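Local coordinates for protein PrgX (Enterococcus faecalis, PDB 2AWI) that acts as the receptor for the peptide sex pheromone cCF10 and, probably by binding DNA as a repressor, regulates conjugation, at residues N215-E218 / H219-T222. The protein carries 1 engineered substitution. Sequence-based numbering, arbitrary orientation.
Sequences NQFE and HLKT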
loop_
_atom_site.group_PDB
_atom_site.type_symbol
_atom_site.label_atom_id
_atom_site.label_comp_id
_atom_site.label_asym_id
_atom_site.label_seq_id
_atom_site.Cartn_x
_atom_site.Cartn_y
_atom_site.Cartn_z
ATOM N N ASN A 215 12.242 10.416 24.734
ATOM C CA ASN A 215 11.841 10.034 26.083
ATOM C C ASN A 215 11.145 11.192 26.793
ATOM O O ASN A 215 10.119 11.001 27.447
ATOM C CB ASN A 215 13.058 9.589 26.900
ATOM C CG ASN A 215 13.608 8.246 26.452
ATOM O OD1 ASN A 215 14.648 7.797 26.936
ATOM N ND2 ASN A 215 12.908 7.595 25.531
ATOM N N GLN A 216 11.705 12.393 26.676
ATOM C CA GLN A 216 11.096 13.556 27.313
ATOM C C GLN A 216 9.675 13.765 26.780
ATOM O O GLN A 216 8.736 13.994 27.545
ATOM C CB GLN A 216 11.932 14.817 27.063
ATOM C CG GLN A 216 13.275 14.840 27.781
ATOM C CD GLN A 216 13.188 14.356 29.223
ATOM O OE1 GLN A 216 12.349 14.812 30.001
ATOM N NE2 GLN A 216 14.064 13.426 29.583
ATOM N N PHE A 217 9.519 13.672 25.463
ATOM C CA PHE A 217 8.213 13.858 24.860
ATOM C C PHE A 217 7.225 12.807 25.338
ATOM O O PHE A 217 6.097 13.128 25.711
ATOM C CB PHE A 217 8.294 13.794 23.337
ATOM C CG PHE A 217 6.969 14.007 22.670
ATOM C CD1 PHE A 217 6.351 15.256 22.710
ATOM C CD2 PHE A 217 6.308 12.951 22.051
ATOM C CE1 PHE A 217 5.099 15.443 22.148
ATOM C CE2 PHE A 217 5.049 13.132 21.486
ATOM C CZ PHE A 217 4.446 14.376 21.535
ATOM N N GLU A 218 7.644 11.548 25.319
ATOM C CA GLU A 218 6.764 10.475 25.742
ATOM C C GLU A 218 6.381 10.583 27.207
ATOM O O GLU A 218 5.306 10.149 27.607
ATOM C CB GLU A 218 7.403 9.119 25.443
ATOM C CG GLU A 218 7.387 8.777 23.957
ATOM C CD GLU A 218 5.974 8.694 23.388
ATOM O OE1 GLU A 218 5.773 9.100 22.221
ATOM O OE2 GLU A 218 5.064 8.214 24.101
ATOM N N HIS A 219 7.255 11.170 28.011
ATOM C CA HIS A 219 6.955 11.323 29.421
ATOM C C HIS A 219 5.843 12.354 29.624
ATOM O O HIS A 219 5.052 12.246 30.565
ATOM C CB HIS A 219 8.196 11.761 30.195
ATOM C CG HIS A 219 7.919 12.043 31.637
ATOM N ND1 HIS A 219 7.470 11.073 32.506
ATOM C CD2 HIS A 219 7.950 13.199 32.341
ATOM C CE1 HIS A 219 7.231 11.622 33.683
ATOM N NE2 HIS A 219 7.512 12.910 33.611
ATOM N N LEU A 220 5.793 13.359 28.752
ATOM C CA LEU A 220 4.767 14.390 28.843
ATOM C C LEU A 220 3.376 13.768 28.859
ATOM O O LEU A 220 2.461 14.305 29.483
ATOM C CB LEU A 220 4.856 15.359 27.662
ATOM C CG LEU A 220 6.070 16.280 27.518
ATOM C CD1 LEU A 220 5.806 17.257 26.374
ATOM C CD2 LEU A 220 6.314 17.049 28.806
ATOM N N LYS A 221 3.225 12.635 28.176
ATOM C CA LYS A 221 1.940 11.947 28.098
ATOM C C LYS A 221 1.470 11.328 29.414
ATOM O O LYS A 221 0.365 10.790 29.481
ATOM C CB LYS A 221 1.983 10.860 27.014
ATOM C CG LYS A 221 2.155 11.394 25.599
ATOM C CD LYS A 221 2.329 10.268 24.581
ATOM C CE LYS A 221 2.501 10.833 23.167
ATOM N NZ LYS A 221 2.871 9.788 22.158
ATOM N N THR A 222 2.296 11.396 30.454
ATOM C CA THR A 222 1.923 10.832 31.750
ATOM C C THR A 222 1.466 11.939 32.691
ATOM O O THR A 222 0.976 11.668 33.791
ATOM C CB THR A 222 3.106 10.102 32.431
ATOM O OG1 THR A 222 4.171 11.032 32.661
ATOM C CG2 THR A 222 3.611 8.955 31.565
#
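The C-terminal end of helix 207-220, in the TPR-type region of PrgX, illustrates how a salt bridge spans one turn where a helix winds down: Glu218 and Lys221 lie alongside each other, pointing the same way. Lys221 NZ reaches Glu218 OE1 at 3.0 Å on its syn side, 24° out of the carboxylate plane, and makes a weaker bond to OE2. The lysine is extended beyond CG, whereas Glu218 bends at chi2 (-61°), which turns its carboxylate to the ammonium group. Asp233, on helix 230-248, forms a second salt bridge with the same NZ, so the ammonium group is shared between two acids and probably helps to offset their charges. Lys221 CE also lies 3.8 Å from Phe217 CE2, where the two side chains cross at a slant. On the buried side, Phe217 CD1 and Leu220 CD1 meet at 4.2 Å; Leu220 packs on helix 184-203, while Phe217 bridges to helix 230-248 as well. The backbone bonds shift over the same residues. His219 N and Leu220 N bond the carbonyls four residues back and add weak bonds three back; Lys221 N bonds Glu218 O, three back, at 3.3 Å and from above the carbonyl plane. Beyond it, His219 O accepts two bonds from Thr222: one from the backbone N at 2.9 Å, the other from OG1, at 2.6 Å and in the carbonyl plane.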